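Side-chain contacts in tailspike protein (Siphovirus 9NA, PDB 3RIQ), which recognises Salmonella lipopolysaccharide as the phage receptor and probably cleaves its O-antigen chain as an endorhamnosidase: residues 249-252 against 253-257; 299-303 against 304-308. One frame throughout, in Å; residues are numbered along the deposited sequence.

Interaction 1. Residues 249-252 against 253-257; sequences KTYQ and NEIGG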
loop_
_atom_site.group_PDB
_atom_site.type_symbol
_atom_site.label_atom_id
_atom_site.label_comp_id
_atom_site.label_asym_id
_atom_site.label_seq_id
_atom_site.Cartn_x
_atom_site.Cartn_y
_atom_site.Cartn_z
ATOM N N LYS A 249 -12.542 17.260 -1.755
ATOM C CA LYS A 249 -12.398 18.226 -2.863
ATOM C C LYS A 249 -11.493 19.394 -2.540
ATOM O O LYS A 249 -11.591 19.967 -1.431
ATOM C CB LYS A 249 -13.792 18.799 -3.217
ATOM C CG LYS A 249 -13.798 19.839 -4.339
ATOM C CD LYS A 249 -15.223 20.200 -4.794
ATOM C CE LYS A 249 -15.160 21.363 -5.780
ATOM N NZ LYS A 249 -16.513 21.957 -6.140
ATOM N N THR A 250 -10.648 19.759 -3.508
ATOM C CA THR A 250 -9.974 21.056 -3.500
ATOM C C THR A 250 -10.781 21.960 -4.431
ATOM O O THR A 250 -11.033 21.614 -5.580
ATOM C CB THR A 250 -8.514 20.946 -3.946
ATOM O OG1 THR A 250 -8.437 20.298 -5.229
ATOM C CG2 THR A 250 -7.714 20.132 -2.949
ATOM N N TYR A 251 -11.209 23.111 -3.929
ATOM C CA TYR A 251 -12.023 24.029 -4.736
ATOM C C TYR A 251 -11.230 24.531 -5.955
ATOM O O TYR A 251 -10.013 24.678 -5.927
ATOM C CB TYR A 251 -12.515 25.214 -3.851
ATOM C CG TYR A 251 -13.823 25.873 -4.314
ATOM C CD1 TYR A 251 -15.047 25.455 -3.818
ATOM C CD2 TYR A 251 -13.811 26.925 -5.218
ATOM C CE1 TYR A 251 -16.227 26.044 -4.252
ATOM C CE2 TYR A 251 -14.976 27.515 -5.648
ATOM C CZ TYR A 251 -16.173 27.080 -5.163
ATOM O OH TYR A 251 -17.364 27.682 -5.571
ATOM N N GLN A 252 -11.973 24.822 -7.023
ATOM C CA GLN A 252 -11.426 25.385 -8.263
ATOM C C GLN A 252 -11.778 26.842 -8.532
ATOM O O GLN A 252 -12.813 27.325 -8.126
ATOM C CB GLN A 252 -11.876 24.542 -9.457
ATOM C CG GLN A 252 -11.357 23.077 -9.414
ATOM C CD GLN A 252 -12.428 22.073 -9.114
ATOM O OE1 GLN A 252 -13.492 22.099 -9.716
ATOM N NE2 GLN A 252 -12.162 21.182 -8.226
ATOM N N ASN A 253 -10.919 27.524 -9.256
ATOM C CA ASN A 253 -11.197 28.881 -9.733
ATOM C C ASN A 253 -11.379 29.887 -8.578
ATOM O O ASN A 253 -10.654 29.807 -7.631
ATOM C CB ASN A 253 -12.359 28.884 -10.736
ATOM C CG ASN A 253 -12.091 28.008 -11.980
ATOM O OD1 ASN A 253 -11.094 27.311 -12.080
ATOM N ND2 ASN A 253 -13.010 28.058 -12.926
ATOM N N GLU A 254 -12.331 30.805 -8.666
ATOM C CA GLU A 254 -12.463 31.930 -7.713
ATOM C C GLU A 254 -13.750 31.805 -6.906
ATOM O O GLU A 254 -14.722 31.260 -7.388
ATOM C CB GLU A 254 -12.498 33.282 -8.452
ATOM C CG GLU A 254 -11.115 33.931 -8.742
ATOM C CD GLU A 254 -10.368 33.270 -9.891
ATOM O OE1 GLU A 254 -11.002 32.940 -10.931
ATOM O OE2 GLU A 254 -9.141 33.136 -9.786
ATOM N N ILE A 255 -13.751 32.364 -5.690
ATOM C CA ILE A 255 -14.987 32.646 -4.931
ATOM C C ILE A 255 -14.949 34.117 -4.585
ATOM O O ILE A 255 -13.931 34.619 -4.062
ATOM C CB ILE A 255 -15.075 31.848 -3.612
ATOM C CG1 ILE A 255 -15.143 30.360 -3.902
ATOM C CG2 ILE A 255 -16.344 32.293 -2.829
ATOM C CD1 ILE A 255 -14.977 29.480 -2.651
ATOM N N GLY A 256 -16.037 34.828 -4.923
ATOM C CA GLY A 256 -16.172 36.228 -4.539
ATOM C C GLY A 256 -15.093 37.110 -5.155
ATOM O O GLY A 256 -14.828 38.208 -4.665
ATOM N N GLY A 257 -14.448 36.616 -6.210
ATOM C CA GLY A 257 -13.373 37.349 -6.855
ATOM C C GLY A 257 -11.933 37.052 -6.480
ATOM O O GLY A 257 -11.022 37.725 -6.966
HETATM O O HOH W 1 -17.194 29.929 -7.074
#
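Tyr251 and Ile255 meet side chain to side chain, four residues apart, where the chain leaves one short strand and enters another. The main contact is CH-pi. Ile255 CD1 lies over the centre of one face of the Tyr251 ring, 3.6 Å from the centroid and 14° off the ring normal. The two side chains cross at about a right angle. Ile255 CG1 sits further out, toward the phenol end, at 3.3 Å from Tyr251 CE2. Tyr251 swings its ring away from its own backbone N (chi1 -153°), and this carries the ring across to the isoleucine. Ile223 of strand 220-223 touches both side chains, so the pair rests on the neighbouring coil.

That strand pairs in parallel with 249-250, as successive rungs do in the right-handed beta-helix of this tailspike. Residues 251-253 carry the chain out of the rung. Strand 254-255 then pairs antiparallel with 258-259 in a small surface hairpin.

The polar link across the bend runs through a water. It lies in the plane of the Tyr251 ring, 2.7 Å from Tyr251 OH, and donates to Glu254 O at 2.8 Å. The phenol end is thereby tied to the backbone beside Ile255. The other polar bonds stay within 249-252 or go to residues outside the bend. Gln252 folds back the other way. Its chain bends at chi2 (108°), which lets NE2 make a weak bond to Thr250 O at 2.9 Å. The same NE2 is held more firmly by Asp281 OD2 and also bonds Asn283 O, both from the next coil. Asn253 ND2 reaches Thr286 O. Glu254 OE2 forms a salt bridge with Arg261 NH1 and accepts a hydrogen bond from Val293 N.

Interaction 2. Residues 299-303 against 304-308; sequences AEYPW and FQLPT
Tyr301 has CG anti to its carbonyl carbon (chi1 -70°), which lays its ring beside the chain returning through Pro307. Pro307 CD sits over the centre of that ring in a CH-pi contact, 3.5 Å from the centroid and 6° off the normal. Pro307 CG reaches toward the phenol end, 3.6 Å from Tyr301 CZ. Leu306 CD2 adds an apolar touch on Tyr301 CB.

Between these residues lies a type II beta turn from Pro302 to Gln305. It is closed by the hydrogen bond from Gln305 N to Pro302 O, 2.9 Å long. Phe304 takes a positive phi at the third position of the turn. The Gln305 side chain is extended beyond CG and lies against the Pro302 ring, with OE1 3.6 Å from Pro302 CG.

Trp303 and Phe304 form an edge-to-face pair. The indole edge points at the phenyl face, with Trp303 CD1 3.5 Å from Phe304 CZ and the planes at 58°. Trp303 NE1 is hydrogen-bonded to Gly287 O.

The turn lies in the long loop between strands 281-282 and 311-318. Asp285 OD2 accepts a hydrogen bond from Phe304 N, and Gln330 NE2, from the loop between strands 326-327 and 333-340, donates one to Gln305 O.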
loop_
_atom_site.group_PDB
_atom_site.type_symbol
_atom_site.label_atom_id
_atom_site.label_comp_id
_atom_site.label_asym_id
_atom_site.label_seq_id
_atom_site.Cartn_x
_atom_site.Cartn_y
_atom_site.Cartn_z
ATOM N N ALA A 299 -0.233 33.268 -17.979
ATOM C CA ALA A 299 1.058 33.298 -18.642
ATOM C C ALA A 299 2.132 32.524 -17.870
ATOM O O ALA A 299 3.029 31.910 -18.474
ATOM C CB ALA A 299 1.496 34.715 -18.869
ATOM N N GLU A 300 2.026 32.539 -16.537
ATOM C CA GLU A 300 2.939 31.771 -15.689
ATOM C C GLU A 300 2.683 30.257 -15.783
ATOM O O GLU A 300 3.641 29.474 -15.908
ATOM C CB GLU A 300 2.838 32.245 -14.236
ATOM C CG GLU A 300 3.501 33.611 -14.055
ATOM C CD GLU A 300 3.325 34.201 -12.678
ATOM O OE1 GLU A 300 2.248 34.033 -12.061
ATOM O OE2 GLU A 300 4.269 34.892 -12.230
ATOM N N TYR A 301 1.405 29.855 -15.690
ATOM C CA TYR A 301 1.021 28.434 -15.837
ATOM C C TYR A 301 -0.282 28.348 -16.586
ATOM O O TYR A 301 -1.288 28.868 -16.112
ATOM C CB TYR A 301 0.837 27.782 -14.459
ATOM C CG TYR A 301 2.132 27.609 -13.747
ATOM C CD1 TYR A 301 2.989 26.565 -14.090
ATOM C CD2 TYR A 301 2.565 28.538 -12.782
ATOM C CE1 TYR A 301 4.217 26.427 -13.478
ATOM C CE2 TYR A 301 3.798 28.410 -12.153
ATOM C CZ TYR A 301 4.606 27.341 -12.503
ATOM O OH TYR A 301 5.819 27.189 -11.891
ATOM N N PRO A 302 -0.294 27.624 -17.724
ATOM C CA PRO A 302 -1.539 27.422 -18.455
ATOM C C PRO A 302 -2.603 26.733 -17.657
ATOM O O PRO A 302 -2.325 26.083 -16.619
ATOM C CB PRO A 302 -1.127 26.530 -19.619
ATOM C CG PRO A 302 0.335 26.871 -19.853
ATOM C CD PRO A 302 0.872 27.056 -18.434
ATOM N N TRP A 303 -3.837 26.853 -18.150
ATOM C CA TRP A 303 -4.988 26.197 -17.503
ATOM C C TRP A 303 -4.695 24.696 -17.314
ATOM O O TRP A 303 -4.152 24.034 -18.218
ATOM C CB TRP A 303 -6.215 26.354 -18.376
ATOM C CG TRP A 303 -7.526 26.431 -17.679
ATOM C CD1 TRP A 303 -8.623 25.601 -17.865
ATOM C CD2 TRP A 303 -7.933 27.417 -16.711
ATOM N NE1 TRP A 303 -9.667 26.014 -17.069
ATOM C CE2 TRP A 303 -9.293 27.147 -16.382
ATOM C CE3 TRP A 303 -7.293 28.527 -16.129
ATOM C CZ2 TRP A 303 -10.011 27.923 -15.462
ATOM C CZ3 TRP A 303 -8.020 29.332 -15.227
ATOM C CH2 TRP A 303 -9.374 29.022 -14.912
ATOM N N PHE A 304 -5.036 24.191 -16.135
ATOM C CA PHE A 304 -4.884 22.784 -15.718
ATOM C C PHE A 304 -3.453 22.438 -15.349
ATOM O O PHE A 304 -3.175 21.293 -15.019
ATOM C CB PHE A 304 -5.427 21.744 -16.729
ATOM C CG PHE A 304 -6.868 21.945 -17.115
ATOM C CD1 PHE A 304 -7.866 22.044 -16.140
ATOM C CD2 PHE A 304 -7.232 22.012 -18.473
ATOM C CE1 PHE A 304 -9.206 22.187 -16.505
ATOM C CE2 PHE A 304 -8.594 22.165 -18.874
ATOM C CZ PHE A 304 -9.584 22.254 -17.887
ATOM N N GLN A 305 -2.541 23.412 -15.391
ATOM C CA GLN A 305 -1.106 23.100 -15.193
ATOM C C GLN A 305 -0.449 23.850 -14.024
ATOM O O GLN A 305 0.775 24.058 -14.001
ATOM C CB GLN A 305 -0.338 23.322 -16.508
ATOM C CG GLN A 305 -0.902 22.494 -17.644
ATOM C CD GLN A 305 -0.105 22.579 -18.927
ATOM O OE1 GLN A 305 0.827 23.380 -19.065
ATOM N NE2 GLN A 305 -0.497 21.756 -19.901
ATOM N N LEU A 306 -1.245 24.246 -13.030
ATOM C CA LEU A 306 -0.642 24.899 -11.862
ATOM C C LEU A 306 0.273 23.927 -11.132
ATOM O O LEU A 306 -0.036 22.725 -11.077
ATOM C CB LEU A 306 -1.741 25.397 -10.896
ATOM C CG LEU A 306 -2.537 26.608 -11.407
ATOM C CD1 LEU A 306 -3.854 26.816 -10.629
ATOM C CD2 LEU A 306 -1.634 27.871 -11.364
ATOM N N PRO A 307 1.351 24.429 -10.494
ATOM C CA PRO A 307 2.248 23.531 -9.779
ATOM C C PRO A 307 1.729 23.194 -8.369
ATOM O O PRO A 307 2.259 23.629 -7.352
ATOM C CB PRO A 307 3.576 24.296 -9.780
ATOM C CG PRO A 307 3.127 25.772 -9.612
ATOM C CD PRO A 307 1.838 25.830 -10.456
ATOM N N THR A 308 0.659 22.425 -8.336
ATOM C CA THR A 308 -0.012 22.148 -7.067
ATOM C C THR A 308 0.819 21.285 -6.121
ATOM O O THR A 308 0.698 21.450 -4.905
ATOM C CB THR A 308 -1.409 21.560 -7.296
ATOM O OG1 THR A 308 -1.332 20.495 -8.266
ATOM C CG2 THR A 308 -2.345 22.650 -7.842
#

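Along the chain, the two contacts come in series, neither enclosing nor crossing the other. Interaction 1 comes first and shapes the bend that leads from rung strand 249-250 into the hairpin of strands 254-255 and 258-259. The chain then runs through strands 266-273 and 281-282 and enters a long loop. Interaction 2 closes a tight turn late in that loop, before strand 311-318. The two centres are 15 Å apart, on the same side of the chain's centre. They touch where Asn253 OD1 packs 3.6 Å from Trp303 CZ2. Arg261 contacts Asn253, Trp303 and Leu306, so it bridges the excursions from two coils of the beta-helix.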